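Local coordinates for anaphase-promoting complex subunit CUT9 (Schizosaccharomyces pombe, PDB 2XPI), which serves as a tetratricopeptide-repeat subunit of the anaphase-promoting complex, the ubiquitin ligase that controls progression through mitosis and the G1 phase, at residues Gln208-Asn212 with Leu213-Asp217; His244-Ala248 with Asp249-Asp253. All coordinates share one frame; numbering follows the deposited sequence.

Interaction 1 (Gln208-Asn212 with Leu213-Asp217)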
# COMPACT_ATOMS: atom_id res chain seq x y z
N GLN A 208 12.97 -6.40 14.89
CA GLN A 208 12.55 -6.66 13.50
C GLN A 208 13.73 -6.85 12.56
O GLN A 208 13.67 -7.66 11.63
CB GLN A 208 11.73 -5.49 13.00
CG GLN A 208 10.34 -5.42 13.56
CD GLN A 208 9.42 -6.42 12.91
OE1 GLN A 208 9.65 -7.61 12.96
NE2 GLN A 208 8.37 -5.92 12.28
N VAL A 209 14.79 -6.09 12.79
CA VAL A 209 16.00 -6.18 12.00
C VAL A 209 16.64 -7.56 12.21
O VAL A 209 16.88 -8.31 11.26
CB VAL A 209 17.03 -5.07 12.38
CG1 VAL A 209 18.40 -5.40 11.82
CG2 VAL A 209 16.56 -3.71 11.89
N TYR A 210 16.90 -7.88 13.48
CA TYR A 210 17.53 -9.15 13.82
C TYR A 210 16.78 -10.36 13.29
O TYR A 210 17.38 -11.36 12.94
CB TYR A 210 17.75 -9.25 15.32
CG TYR A 210 18.99 -8.52 15.75
CD1 TYR A 210 20.16 -8.61 15.01
CD2 TYR A 210 19.00 -7.74 16.90
CE1 TYR A 210 21.29 -7.96 15.39
CE2 TYR A 210 20.14 -7.07 17.28
CZ TYR A 210 21.28 -7.19 16.52
OH TYR A 210 22.42 -6.53 16.90
N THR A 211 15.46 -10.27 13.22
CA THR A 211 14.66 -11.32 12.64
C THR A 211 15.03 -11.47 11.16
O THR A 211 15.15 -12.59 10.66
CB THR A 211 13.17 -10.99 12.76
OG1 THR A 211 12.83 -10.89 14.14
CG2 THR A 211 12.33 -12.07 12.11
N ASN A 212 15.21 -10.35 10.47
CA ASN A 212 15.50 -10.37 9.05
C ASN A 212 16.93 -10.75 8.73
O ASN A 212 17.23 -11.13 7.61
CB ASN A 212 15.16 -9.04 8.39
CG ASN A 212 13.66 -8.87 8.18
OD1 ASN A 212 13.08 -9.53 7.31
ND2 ASN A 212 13.03 -8.00 8.97
N LEU A 213 17.81 -10.65 9.72
CA LEU A 213 19.18 -11.16 9.59
C LEU A 213 19.26 -12.60 10.12
O LEU A 213 20.32 -13.26 10.08
CB LEU A 213 20.15 -10.23 10.32
CG LEU A 213 20.10 -8.79 9.81
CD1 LEU A 213 21.01 -7.88 10.63
CD2 LEU A 213 20.43 -8.72 8.32
N SER A 214 18.13 -13.09 10.61
CA SER A 214 18.02 -14.44 11.13
C SER A 214 18.90 -14.67 12.35
O SER A 214 19.41 -15.78 12.54
CB SER A 214 18.33 -15.45 10.03
OG SER A 214 17.54 -15.16 8.88
N ASN A 215 19.08 -13.62 13.16
CA ASN A 215 19.62 -13.78 14.51
C ASN A 215 18.43 -13.86 15.44
O ASN A 215 18.18 -12.95 16.23
CB ASN A 215 20.53 -12.63 14.95
CG ASN A 215 21.42 -12.13 13.85
OD1 ASN A 215 21.21 -12.43 12.67
ND2 ASN A 215 22.43 -11.34 14.21
N PHE A 216 17.69 -14.95 15.34
CA PHE A 216 16.51 -15.14 16.18
C PHE A 216 16.80 -15.09 17.69
O PHE A 216 15.89 -14.74 18.45
CB PHE A 216 15.76 -16.41 15.78
CG PHE A 216 15.37 -16.44 14.32
CD1 PHE A 216 14.31 -15.66 13.85
CD2 PHE A 216 16.08 -17.23 13.41
CE1 PHE A 216 13.95 -15.68 12.50
CE2 PHE A 216 15.73 -17.25 12.05
CZ PHE A 216 14.67 -16.47 11.60
N ASP A 217 18.03 -15.38 18.12
CA ASP A 217 18.36 -15.25 19.55
C ASP A 217 18.48 -13.79 20.02
O ASP A 217 18.09 -13.46 21.15
CB ASP A 217 19.62 -16.02 19.98
CG ASP A 217 20.47 -16.48 18.82
OD1 ASP A 217 20.54 -17.70 18.62
OD2 ASP A 217 21.08 -15.63 18.13
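The carbonyl oxygen of Y210 shows how a helix end can be closed by one acceptor: it takes the backbone N of N215 at 2.8 Å and, more weakly, that of L213. S214 N adds a weak bond to T211 O, and with S214 at a positive phi (64°) the two bonds from S214 and N215 make a Schellman motif. L213 N bonds V209 O at 3.0 Å; the leucine side chain then runs beside that of V209, whose CG1, anti to the backbone N (chi1 165°), meets L213 CD1 at 3.8 Å. N215, the N-cap residue of the next helix, makes no side-chain capping bond; its side chain crosses the Y210 ring obliquely, planes 31° apart, with N215 CG 3.9 Å from Y210 CD1. Shortening this side chain to an alanine would probably open a gap beside Y210 CD1 where the amide carbon now lies. F216 CE1 lies 4.0 Å from T211 CG2, the side chains nearly perpendicular. The turn joins helices 198-212 and 216-229 of TPR 4: Y210 packs on A219 and C222, its hydroxyl bonded to E175 O and R218, while V209 rests on A169 and L170 of helix 166-173.

Interaction 2 (His244-Ala248 with Asp249-Asp253)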
# COMPACT_ATOMS: atom_id res chain seq x y z
N HIS A 244 6.93 -17.62 17.88
CA HIS A 244 7.21 -18.71 18.81
C HIS A 244 8.66 -18.68 19.25
O HIS A 244 9.31 -19.72 19.36
CB HIS A 244 6.83 -20.05 18.18
CG HIS A 244 5.41 -20.12 17.71
ND1 HIS A 244 4.35 -20.27 18.58
CD2 HIS A 244 4.88 -20.05 16.47
CE1 HIS A 244 3.22 -20.28 17.89
NE2 HIS A 244 3.51 -20.15 16.61
N LEU A 245 9.18 -17.49 19.51
CA LEU A 245 10.55 -17.34 19.96
C LEU A 245 10.72 -17.79 21.41
O LEU A 245 11.85 -17.89 21.90
CB LEU A 245 11.01 -15.88 19.81
CG LEU A 245 11.68 -15.44 18.52
CD1 LEU A 245 11.26 -16.30 17.36
CD2 LEU A 245 11.34 -14.00 18.25
N LEU A 246 9.61 -18.04 22.10
CA LEU A 246 9.68 -18.44 23.50
C LEU A 246 9.09 -19.83 23.80
O LEU A 246 8.18 -20.29 23.12
CB LEU A 246 8.97 -17.41 24.38
CG LEU A 246 9.60 -16.02 24.42
CD1 LEU A 246 9.13 -15.34 25.66
CD2 LEU A 246 11.10 -16.13 24.42
N THR A 247 9.62 -20.47 24.83
CA THR A 247 9.01 -21.69 25.33
C THR A 247 7.82 -21.31 26.21
O THR A 247 7.76 -20.21 26.74
CB THR A 247 9.98 -22.57 26.15
OG1 THR A 247 10.41 -21.85 27.31
CG2 THR A 247 11.19 -22.96 25.31
N ALA A 248 6.87 -22.23 26.35
CA ALA A 248 5.72 -21.98 27.21
C ALA A 248 6.11 -21.34 28.55
O ALA A 248 5.48 -20.38 29.00
CB ALA A 248 4.96 -23.28 27.44
N ASP A 249 7.16 -21.88 29.18
CA ASP A 249 7.66 -21.35 30.45
C ASP A 249 8.19 -19.94 30.31
O ASP A 249 7.78 -19.05 31.05
CB ASP A 249 8.74 -22.27 31.04
CG ASP A 249 8.16 -23.46 31.79
OD1 ASP A 249 6.94 -23.45 32.08
OD2 ASP A 249 8.94 -24.42 32.08
N GLU A 250 9.10 -19.72 29.37
CA GLU A 250 9.66 -18.40 29.12
C GLU A 250 8.57 -17.32 28.99
O GLU A 250 8.74 -16.21 29.49
CB GLU A 250 10.49 -18.41 27.84
CG GLU A 250 11.79 -19.18 27.90
CD GLU A 250 12.45 -19.26 26.53
OE1 GLU A 250 11.75 -19.57 25.55
OE2 GLU A 250 13.67 -19.01 26.44
N GLU A 251 7.47 -17.65 28.31
CA GLU A 251 6.37 -16.72 28.09
C GLU A 251 5.67 -16.31 29.38
O GLU A 251 5.38 -15.13 29.59
CB GLU A 251 5.35 -17.30 27.11
CG GLU A 251 5.69 -17.08 25.63
CD GLU A 251 4.91 -18.01 24.67
OE1 GLU A 251 4.04 -18.78 25.17
OE2 GLU A 251 5.18 -17.97 23.44
N TRP A 252 5.41 -17.28 30.25
CA TRP A 252 4.82 -16.98 31.55
C TRP A 252 5.77 -16.19 32.44
O TRP A 252 5.37 -15.24 33.10
CB TRP A 252 4.35 -18.25 32.25
CG TRP A 252 3.02 -18.69 31.76
CD1 TRP A 252 2.76 -19.61 30.77
CD2 TRP A 252 1.74 -18.23 32.22
NE1 TRP A 252 1.40 -19.74 30.60
CE2 TRP A 252 0.76 -18.90 31.47
CE3 TRP A 252 1.34 -17.30 33.19
CZ2 TRP A 252 -0.61 -18.68 31.67
CZ3 TRP A 252 -0.01 -17.09 33.39
CH2 TRP A 252 -0.97 -17.77 32.63
N ASP A 253 7.04 -16.57 32.47
CA ASP A 253 8.00 -15.82 33.27
C ASP A 253 8.14 -14.39 32.75
O ASP A 253 8.44 -13.47 33.50
CB ASP A 253 9.35 -16.53 33.32
CG ASP A 253 10.49 -15.60 33.75
OD1 ASP A 253 10.99 -14.83 32.89
OD2 ASP A 253 10.89 -15.64 34.94
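T247 and E250 exchange bonds at the start of helix 248-257, a worked case of a helix whose first free N-H groups are met by side chains. The threonine hydroxyl OG1 accepts from E250 N at 3.2 Å along a nearly straight path (166°). With chi1 at 63°, OG1 sits between the backbone N and the carbonyl carbon of T247, where it faces the opening turn. In return the E250 chain, extended beyond CG, reaches back along the helix start so that OE1 accepts from T247 N; the modelled distance is implausibly short, and the detailed geometry of this bond is therefore doubtful. A weak link between T247 OG1 and E250 OE1 adds to the exchange. Behind it, E251 N lies nearly in line with the C=O bond of T247, 3.0 Å from its O, the first regular bond of the helix.

The close side of the contact is that of L246. Its CB meets E251 CG at 3.5 Å and its CD2 comes to 3.7 Å from E250 OE1, while L240 of helix 234-242 and K220 of helix 216-229 also touch this leucine. W252 is buried, stacked on H284, and turns the edge of its ring to A248 O, with CD1 3.3 Å away. The other side is slacker. D249 is exposed and meets the preceding residues through little more than CB, 4.1 Å from T247 OG1. Reciprocal bonding between the N-cap residue and the glutamate three positions on is the capping box, placed here at the entry to the second helix of TPR 5.

Overall arrangement
Each contact is the turn between the two helices of a single repeat, interaction 1 in TPR 4 and then interaction 2 in TPR 5, and they follow in that order along the chain, their centres about 18 Å apart. Helix 216-229 connects them: it starts within interaction 1, and its Y223 bonds the T211 hydroxyl while also touching L245 of interaction 2. The two also meet directly, if only loosely, F216 O lying 4.3 Å from L245 CG. Interaction 1 ends one helix by its backbone, interaction 2 begins another with side chains. Both turns lie inside repeats 1-7, which mediate homodimerization, yet neither is touched by the other chain.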